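PDB 4JZ6: salicylaldehyde dehydrogenase NahF from Pseudomonas putida, which probably catalyses the NAD+-dependent oxidation of salicylaldehyde to salicylate, a step of naphthalene degradation. Local coordinates for residues A[35-40]-A[49-54]; A[107-112]-A[294-299]; A[86-91]-A[203-208]. One frame throughout, in Å; residues are numbered along the deposited sequence.

Contact 1: residues A[35-40]-A[49-54]; sequences QTFERK and TESANA
The beta hairpin of strands 36-40 and 47-52 brings Phe37 opposite Ser51 as a hydrogen-bonded antiparallel pair. It lies in a mixed four-stranded sheet of this aldehyde dehydrogenase: 36-40 is an outermost strand, while 47-52 pairs on its other side with strand 18-24. Ser51 N donates to Phe37 O at 2.8 Å in an almost straight bond (177° at the hydrogen), and Phe37 N returns a bond to Ser51 O at 2.9 Å. Two residues on, Arg39 N meets Thr49 O at 2.8 Å, whereas the reverse bond from Thr49 N to Arg39 O is weak.

Phe37, Arg39, Thr49 and Ser51 share one face of the hairpin, where Pro195 of helix 195-208 packs on the last three. With CG between its backbone N and carbonyl carbon (chi1 72°), the Phe37 ring swings across to the partner strand, and its CZ comes within 3.5 Å of Ser51 CB. A side chain as small as serine suits a place beside this bulky ring. At the ring's edge, CE2 approaches Ala52 O to 3.3 Å. The Asn53 and Phe37 side chains cross at about a right angle, with the amide and ring planes 59° apart; Asn53 OD1 accepts a bond from Ser221 N.

Glu38 and Glu50 occupy the other, more exposed face, as suits carboxylates. The extended Glu50 chain carries OE1 to His17, probably a remnant of the tag, while OE2 uses its anti lone pair to accept Thr36 OG1 at 3.2 Å.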
loop_
_atom_site.group_PDB
_atom_site.type_symbol
_atom_site.label_atom_id
_atom_site.label_comp_id
_atom_site.label_asym_id
_atom_site.label_seq_id
_atom_site.Cartn_x
_atom_site.Cartn_y
_atom_site.Cartn_z
ATOM N N GLN A 35 3.347 -30.230 20.904
ATOM C CA GLN A 35 2.403 -30.855 19.989
ATOM C C GLN A 35 2.935 -30.816 18.559
ATOM O O GLN A 35 3.671 -29.900 18.182
ATOM C CB GLN A 35 1.047 -30.155 20.066
ATOM C CG GLN A 35 0.333 -30.327 21.387
ATOM C CD GLN A 35 -0.817 -31.302 21.294
ATOM O OE1 GLN A 35 -0.701 -32.463 21.703
ATOM N NE2 GLN A 35 -1.944 -30.838 20.751
ATOM N N THR A 36 2.557 -31.814 17.767
ATOM C CA THR A 36 2.976 -31.865 16.374
ATOM C C THR A 36 1.789 -31.918 15.422
ATOM O O THR A 36 0.635 -32.017 15.847
ATOM C CB THR A 36 3.886 -33.075 16.106
ATOM O OG1 THR A 36 3.237 -34.268 16.556
ATOM C CG2 THR A 36 5.201 -32.920 16.840
ATOM N N PHE A 37 2.089 -31.829 14.130
ATOM C CA PHE A 37 1.105 -32.041 13.078
ATOM C C PHE A 37 1.825 -32.678 11.903
ATOM O O PHE A 37 3.042 -32.534 11.768
ATOM C CB PHE A 37 0.442 -30.726 12.656
ATOM C CG PHE A 37 1.340 -29.805 11.872
ATOM C CD1 PHE A 37 1.344 -29.827 10.486
ATOM C CD2 PHE A 37 2.163 -28.903 12.524
ATOM C CE1 PHE A 37 2.164 -28.970 9.763
ATOM C CE2 PHE A 37 2.983 -28.042 11.810
ATOM C CZ PHE A 37 2.981 -28.075 10.427
ATOM N N GLU A 38 1.084 -33.376 11.050
ATOM C CA GLU A 38 1.710 -34.121 9.963
ATOM C C GLU A 38 1.329 -33.617 8.579
ATOM O O GLU A 38 0.267 -33.028 8.384
ATOM C CB GLU A 38 1.382 -35.609 10.079
ATOM C CG GLU A 38 1.993 -36.285 11.295
ATOM C CD GLU A 38 1.487 -37.695 11.485
ATOM O OE1 GLU A 38 0.363 -37.985 11.015
ATOM O OE2 GLU A 38 2.212 -38.511 12.099
ATOM N N ARG A 39 2.228 -33.841 7.628
ATOM C CA ARG A 39 1.933 -33.655 6.219
ATOM C C ARG A 39 1.907 -35.045 5.602
ATOM O O ARG A 39 2.956 -35.632 5.331
ATOM C CB ARG A 39 3.000 -32.781 5.553
ATOM C CG ARG A 39 2.961 -32.759 4.030
ATOM C CD ARG A 39 1.575 -32.437 3.493
ATOM N NE ARG A 39 1.562 -32.275 2.039
ATOM C CZ ARG A 39 0.474 -32.425 1.285
ATOM N NH1 ARG A 39 -0.685 -32.746 1.845
ATOM N NH2 ARG A 39 0.541 -32.260 -0.030
ATOM N N LYS A 40 0.708 -35.592 5.421
ATOM C CA LYS A 40 0.572 -36.892 4.783
ATOM C C LYS A 40 0.497 -36.693 3.275
ATOM O O LYS A 40 0.016 -35.663 2.801
ATOM C CB LYS A 40 -0.683 -37.619 5.269
ATOM C CG LYS A 40 -0.759 -37.866 6.770
ATOM C CD LYS A 40 -2.141 -38.396 7.139
ATOM C CE LYS A 40 -2.351 -38.464 8.644
ATOM N NZ LYS A 40 -3.788 -38.713 8.984
ATOM N N THR A 49 6.069 -35.691 6.458
ATOM C CA THR A 49 6.760 -34.845 7.432
ATOM C C THR A 49 5.953 -34.675 8.721
ATOM O O THR A 49 4.735 -34.486 8.682
ATOM C CB THR A 49 7.051 -33.446 6.848
ATOM O OG1 THR A 49 7.646 -33.582 5.554
ATOM C CG2 THR A 49 7.983 -32.653 7.757
ATOM N N GLU A 50 6.637 -34.759 9.859
ATOM C CA GLU A 50 6.035 -34.434 11.146
ATOM C C GLU A 50 6.670 -33.137 11.643
ATOM O O GLU A 50 7.889 -33.055 11.786
ATOM C CB GLU A 50 6.252 -35.570 12.149
ATOM C CG GLU A 50 5.578 -35.363 13.495
ATOM C CD GLU A 50 5.830 -36.513 14.470
ATOM O OE1 GLU A 50 6.527 -37.484 14.097
ATOM O OE2 GLU A 50 5.331 -36.449 15.616
ATOM N N SER A 51 5.849 -32.121 11.882
ATOM C CA SER A 51 6.360 -30.805 12.257
ATOM C C SER A 51 5.865 -30.358 13.633
ATOM O O SER A 51 4.782 -30.749 14.069
ATOM C CB SER A 51 5.990 -29.765 11.194
ATOM O OG SER A 51 6.442 -28.462 11.545
ATOM N N ALA A 52 6.674 -29.555 14.317
ATOM C CA ALA A 52 6.246 -28.918 15.557
ATOM C C ALA A 52 5.038 -28.038 15.257
ATOM O O ALA A 52 5.012 -27.333 14.250
ATOM C CB ALA A 52 7.374 -28.093 16.147
ATOM N N ASN A 53 4.028 -28.098 16.118
ATOM C CA ASN A 53 2.795 -27.355 15.895
ATOM C C ASN A 53 2.750 -26.105 16.756
ATOM O O ASN A 53 2.311 -26.156 17.899
ATOM C CB ASN A 53 1.585 -28.241 16.190
ATOM C CG ASN A 53 0.311 -27.729 15.545
ATOM O OD1 ASN A 53 0.332 -26.780 14.756
ATOM N ND2 ASN A 53 -0.807 -28.368 15.867
ATOM N N ALA A 54 3.205 -24.988 16.196
ATOM C CA ALA A 54 3.333 -23.735 16.936
ATOM C C ALA A 54 2.040 -23.307 17.609
ATOM O O ALA A 54 0.949 -23.568 17.110
ATOM C CB ALA A 54 3.829 -22.633 16.017
#

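Contact 2: residues A[107-112]-A[294-299]; sequences VGASAL and FLFQGQ
Apolar packing centres on Phe296, whose ring reaches the turn at Val107 and Ala109 beside the salicylaldehyde pocket. With CG anti to the backbone N (chi1 -172°), the ring meets Val107 CG2 through CZ at 4.1 Å and Ala109 CB through CE1 at 4.0 Å. Farther along, Leu112 CD2 touches Leu295 CD1 at 3.9 Å, the two side chains crossing almost at right angles; Pro499 and Phe500 of the second subunit pack on this pair.

Polar groups also surround the ring. Val107 O lies in its plane, against the edge, 3.2 Å from Phe296 CE1. Over one face sits Gln299 NE2, offset toward the rim, and Trp113, a residue of the pocket, stacks with the same ring. Gly108 makes the turn out of helix 96-107 with positive phi (56°), a conformation that favours glycine.

Hydrogen bonding between the segments passes through water. One water donates to Val107 O and accepts from Gln299 NE2 at 2.8 Å. A second accepts from Ser110 N and donates to Gln297 OE1 at 2.7 Å; it lies at the Phe296 edge, in the ring plane.

With no direct hydrogen bond across the contact, its cohesion rests on apolar packing and these two bridges: the waters link backbone groups of 107-112 to the amide ends of Gln297 and Gln299, while the Phe296 ring packs against segment 107-112 and stacks on the pocket's Trp113.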
loop_
_atom_site.group_PDB
_atom_site.type_symbol
_atom_site.label_atom_id
_atom_site.label_comp_id
_atom_site.label_asym_id
_atom_site.label_seq_id
_atom_site.Cartn_x
_atom_site.Cartn_y
_atom_site.Cartn_z
ATOM N N VAL A 107 4.953 -31.761 -1.830
ATOM C CA VAL A 107 4.015 -31.020 -2.665
ATOM C C VAL A 107 3.935 -31.545 -4.096
ATOM O O VAL A 107 3.476 -30.841 -4.997
ATOM C CB VAL A 107 4.327 -29.499 -2.665
ATOM C CG1 VAL A 107 4.385 -28.971 -1.239
ATOM C CG2 VAL A 107 5.630 -29.205 -3.401
ATOM N N GLY A 108 4.373 -32.786 -4.291
ATOM C CA GLY A 108 4.285 -33.449 -5.584
ATOM C C GLY A 108 4.943 -32.692 -6.727
ATOM O O GLY A 108 4.452 -32.706 -7.858
ATOM N N ALA A 109 6.052 -32.025 -6.431
ATOM C CA ALA A 109 6.770 -31.260 -7.435
ATOM C C ALA A 109 7.716 -32.151 -8.216
ATOM O O ALA A 109 8.473 -32.917 -7.631
ATOM C CB ALA A 109 7.543 -30.132 -6.780
ATOM N N SER A 110 7.669 -32.044 -9.539
ATOM C CA SER A 110 8.632 -32.721 -10.397
ATOM C C SER A 110 10.003 -32.089 -10.224
ATOM O O SER A 110 10.122 -30.974 -9.714
ATOM C CB SER A 110 8.209 -32.614 -11.858
ATOM O OG SER A 110 8.191 -31.259 -12.278
ATOM N N ALA A 111 11.040 -32.801 -10.652
ATOM C CA ALA A 111 12.400 -32.277 -10.568
ATOM C C ALA A 111 12.527 -30.950 -11.324
ATOM O O ALA A 111 13.303 -30.076 -10.942
ATOM C CB ALA A 111 13.391 -33.290 -11.098
ATOM N N LEU A 112 11.764 -30.811 -12.403
ATOM C CA LEU A 112 11.756 -29.576 -13.170
ATOM C C LEU A 112 11.381 -28.393 -12.275
ATOM O O LEU A 112 12.136 -27.428 -12.167
ATOM C CB LEU A 112 10.782 -29.683 -14.346
ATOM C CG LEU A 112 10.559 -28.417 -15.178
ATOM C CD1 LEU A 112 11.832 -28.000 -15.902
ATOM C CD2 LEU A 112 9.429 -28.618 -16.164
ATOM N N PHE A 294 0.144 -26.321 -17.616
ATOM C CA PHE A 294 0.346 -27.581 -16.920
ATOM C C PHE A 294 1.645 -27.730 -16.147
ATOM O O PHE A 294 1.928 -28.803 -15.609
ATOM C CB PHE A 294 0.161 -28.734 -17.893
ATOM C CG PHE A 294 -1.177 -28.745 -18.538
ATOM C CD1 PHE A 294 -2.317 -28.957 -17.778
ATOM C CD2 PHE A 294 -1.306 -28.522 -19.894
ATOM C CE1 PHE A 294 -3.567 -28.959 -18.363
ATOM C CE2 PHE A 294 -2.548 -28.523 -20.489
ATOM C CZ PHE A 294 -3.687 -28.741 -19.723
ATOM N N LEU A 295 2.436 -26.668 -16.081
ATOM C CA LEU A 295 3.604 -26.700 -15.225
ATOM C C LEU A 295 3.119 -26.832 -13.780
ATOM O O LEU A 295 2.206 -26.112 -13.365
ATOM C CB LEU A 295 4.444 -25.442 -15.421
ATOM C CG LEU A 295 5.650 -25.268 -14.499
ATOM C CD1 LEU A 295 6.592 -26.442 -14.615
ATOM C CD2 LEU A 295 6.362 -23.986 -14.849
ATOM N N PHE A 296 3.712 -27.772 -13.036
ATOM C CA PHE A 296 3.342 -28.041 -11.639
ATOM C C PHE A 296 1.833 -28.260 -11.474
ATOM O O PHE A 296 1.229 -27.814 -10.496
ATOM C CB PHE A 296 3.852 -26.926 -10.710
ATOM C CG PHE A 296 3.680 -27.221 -9.239
ATOM C CD1 PHE A 296 4.007 -28.466 -8.718
ATOM C CD2 PHE A 296 3.192 -26.247 -8.376
ATOM C CE1 PHE A 296 3.842 -28.736 -7.368
ATOM C CE2 PHE A 296 3.033 -26.514 -7.020
ATOM C CZ PHE A 296 3.362 -27.762 -6.519
ATOM N N GLN A 297 1.235 -28.939 -12.450
ATOM C CA GLN A 297 -0.179 -29.293 -12.394
ATOM C C GLN A 297 -1.098 -28.084 -12.290
ATOM O O GLN A 297 -2.124 -28.156 -11.621
ATOM C CB GLN A 297 -0.453 -30.199 -11.192
ATOM C CG GLN A 297 0.436 -31.405 -11.119
ATOM C CD GLN A 297 1.613 -31.236 -10.178
ATOM O OE1 GLN A 297 2.763 -31.362 -10.590
ATOM N NE2 GLN A 297 1.333 -30.967 -8.908
ATOM N N GLY A 298 -0.729 -26.975 -12.923
ATOM C CA GLY A 298 -1.540 -25.772 -12.862
ATOM C C GLY A 298 -1.772 -25.267 -11.444
ATOM O O GLY A 298 -2.776 -24.612 -11.153
ATOM N N GLN A 299 -0.838 -25.581 -10.554
ATOM C CA GLN A 299 -0.933 -25.130 -9.176
ATOM C C GLN A 299 -0.086 -23.880 -8.949
ATOM O O GLN A 299 0.433 -23.652 -7.857
ATOM C CB GLN A 299 -0.523 -26.245 -8.219
ATOM C CG GLN A 299 -1.523 -27.369 -8.154
ATOM C CD GLN A 299 -1.159 -28.408 -7.112
ATOM O OE1 GLN A 299 -2.001 -28.832 -6.315
ATOM N NE2 GLN A 299 0.101 -28.832 -7.116
HETATM O O HOH W 1 0.776 -30.873 -5.272
HETATM O O HOH W 2 5.408 -31.190 -11.262
#

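Contact 3: residues A[86-91]-A[203-208]; sequences LKVADV and QCVQEA
Helices 86-91 and 203-208 approach to 8.2 Å between their axes, their N-to-C directions 125° apart, with Val88 facing Ala208 and Val91 facing Cys204. The CA atoms of Val88 and Ala208 are just 5.0 Å apart, a closeness that the small alanine permits. Ala208 CB presses on Val88 CG2 at 3.5 Å and lies equally near Val88 N, so methyl meets both side chain and backbone. The other Val88 branch, CG1, runs obliquely to Val205 CG2 at 4.0 Å.

The second helix is the crossover of a beta-alpha-beta unit: it joins the parallel, adjacent strands 186-189 and 215-218 of the Rossmann-like sheet, which in aldehyde dehydrogenases belongs to the coenzyme-binding domain. Helix 78-94 packs against this crossover helix, and Phe125 of helix 111-130 also reaches Val88.

One turn beyond Val88, Val91 directs CG1, anti to its backbone N (chi1 172°), onto Cys204, where it lies 3.9 Å from CB and 4.0 Å from SG. Branched valine and compact cysteine fit between helices at this spacing. Glu207 borders the same methyl at the more exposed rim; its OE1 forms a salt bridge with Lys95, and its OE2 is met from above the carboxylate plane by Gln203 NE2 at 2.7 Å. Lys87 runs its extended aliphatic chain alongside Ala208, with CD 3.2 Å from Ala208 O.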
loop_
_atom_site.group_PDB
_atom_site.type_symbol
_atom_site.label_atom_id
_atom_site.label_comp_id
_atom_site.label_asym_id
_atom_site.label_seq_id
_atom_site.Cartn_x
_atom_site.Cartn_y
_atom_site.Cartn_z
ATOM N N LEU A 86 24.349 -13.174 -0.240
ATOM C CA LEU A 86 25.067 -13.903 -1.273
ATOM C C LEU A 86 25.355 -15.328 -0.796
ATOM O O LEU A 86 25.181 -16.296 -1.542
ATOM C CB LEU A 86 26.371 -13.174 -1.601
ATOM C CG LEU A 86 26.567 -12.577 -2.999
ATOM C CD1 LEU A 86 25.256 -12.460 -3.760
ATOM C CD2 LEU A 86 27.268 -11.233 -2.903
ATOM N N LYS A 87 25.772 -15.444 0.461
ATOM C CA LYS A 87 26.059 -16.739 1.056
ATOM C C LYS A 87 24.826 -17.643 1.129
ATOM O O LYS A 87 24.931 -18.852 0.882
ATOM C CB LYS A 87 26.693 -16.585 2.443
ATOM C CG LYS A 87 27.264 -17.895 2.984
ATOM C CD LYS A 87 28.174 -17.681 4.178
ATOM C CE LYS A 87 28.854 -18.985 4.583
ATOM N NZ LYS A 87 29.708 -18.811 5.797
ATOM N N VAL A 88 23.672 -17.066 1.471
ATOM C CA VAL A 88 22.424 -17.831 1.499
ATOM C C VAL A 88 22.219 -18.526 0.164
ATOM O O VAL A 88 21.952 -19.727 0.115
ATOM C CB VAL A 88 21.190 -16.949 1.770
ATOM C CG1 VAL A 88 19.933 -17.803 1.773
ATOM C CG2 VAL A 88 21.324 -16.223 3.084
ATOM N N ALA A 89 22.367 -17.763 -0.916
ATOM C CA ALA A 89 22.226 -18.305 -2.265
ATOM C C ALA A 89 23.185 -19.462 -2.497
ATOM O O ALA A 89 22.780 -20.512 -2.992
ATOM C CB ALA A 89 22.438 -17.224 -3.306
ATOM N N ASP A 90 24.451 -19.276 -2.133
ATOM C CA ASP A 90 25.442 -20.343 -2.273
ATOM C C ASP A 90 25.010 -21.588 -1.508
ATOM O O ASP A 90 25.102 -22.711 -2.017
ATOM C CB ASP A 90 26.806 -19.886 -1.752
ATOM C CG ASP A 90 27.454 -18.838 -2.634
ATOM O OD1 ASP A 90 27.088 -18.748 -3.825
ATOM O OD2 ASP A 90 28.343 -18.116 -2.132
ATOM N N VAL A 91 24.531 -21.373 -0.284
ATOM C CA VAL A 91 24.126 -22.466 0.596
ATOM C C VAL A 91 22.892 -23.201 0.072
ATOM O O VAL A 91 22.815 -24.430 0.145
ATOM C CB VAL A 91 23.890 -21.972 2.040
ATOM C CG1 VAL A 91 23.292 -23.073 2.905
ATOM C CG2 VAL A 91 25.186 -21.483 2.636
ATOM N N GLN A 203 16.920 -23.295 7.366
ATOM C CA GLN A 203 18.221 -23.844 7.721
ATOM C C GLN A 203 19.325 -23.236 6.859
ATOM O O GLN A 203 20.405 -22.907 7.353
ATOM C CB GLN A 203 18.224 -25.366 7.593
ATOM C CG GLN A 203 19.522 -26.000 8.055
ATOM C CD GLN A 203 19.607 -27.468 7.705
ATOM O OE1 GLN A 203 18.605 -28.094 7.356
ATOM N NE2 GLN A 203 20.808 -28.026 7.787
ATOM N N CYS A 204 19.044 -23.077 5.572
ATOM C CA CYS A 204 20.002 -22.466 4.668
ATOM C C CYS A 204 20.394 -21.076 5.149
ATOM O O CYS A 204 21.578 -20.740 5.216
ATOM C CB CYS A 204 19.429 -22.399 3.260
ATOM S SG CYS A 204 19.428 -23.992 2.439
ATOM N N VAL A 205 19.392 -20.278 5.500
ATOM C CA VAL A 205 19.638 -18.943 6.024
ATOM C C VAL A 205 20.480 -19.000 7.301
ATOM O O VAL A 205 21.379 -18.173 7.496
ATOM C CB VAL A 205 18.318 -18.193 6.263
ATOM C CG1 VAL A 205 18.573 -16.817 6.837
ATOM C CG2 VAL A 205 17.562 -18.082 4.959
ATOM N N GLN A 206 20.200 -19.984 8.155
ATOM C CA GLN A 206 20.972 -20.163 9.380
ATOM C C GLN A 206 22.444 -20.430 9.076
ATOM O O GLN A 206 23.328 -19.833 9.689
ATOM C CB GLN A 206 20.408 -21.299 10.241
ATOM C CG GLN A 206 21.181 -21.508 11.547
ATOM C CD GLN A 206 20.767 -22.768 12.304
ATOM O OE1 GLN A 206 20.073 -23.634 11.767
ATOM N NE2 GLN A 206 21.200 -22.873 13.563
ATOM N N GLU A 207 22.696 -21.313 8.115
ATOM C CA GLU A 207 24.060 -21.715 7.778
ATOM C C GLU A 207 24.843 -20.656 7.002
ATOM O O GLU A 207 26.065 -20.755 6.874
ATOM C CB GLU A 207 24.058 -23.042 7.015
ATOM C CG GLU A 207 23.374 -24.158 7.775
ATOM C CD GLU A 207 23.488 -25.500 7.090
ATOM O OE1 GLU A 207 24.000 -25.541 5.954
ATOM O OE2 GLU A 207 23.071 -26.514 7.690
ATOM N N ALA A 208 24.145 -19.652 6.476
ATOM C CA ALA A 208 24.819 -18.528 5.835
ATOM C C ALA A 208 25.368 -17.585 6.896
ATOM O O ALA A 208 26.238 -16.754 6.617
ATOM C CB ALA A 208 23.882 -17.795 4.912
#

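Overall arrangement
The three contacts are separate, with centres 23 to 25 Å apart. Contacts 1 and 2 come closest, about 5 Å between nearest atoms, and share neighbours: Arg39 bonds to the carbonyl of Val345, whose N donates a weak bond to Gln299 OE1, and Glu106, which accepts from Thr49, directly precedes segment 107-112. Contact 3 stands about 12 Å from contact 1 and 16 Å from contact 2 at the nearest atoms; helix 195-208 nevertheless serves contact 1 through Pro195 and contact 3 through residues 204-208. Along the chain, contacts 2 and 3 interleave. Contact 2 is the one beside substrate, the Phe296 side chain lying about 6 Å from a bound salicylaldehyde.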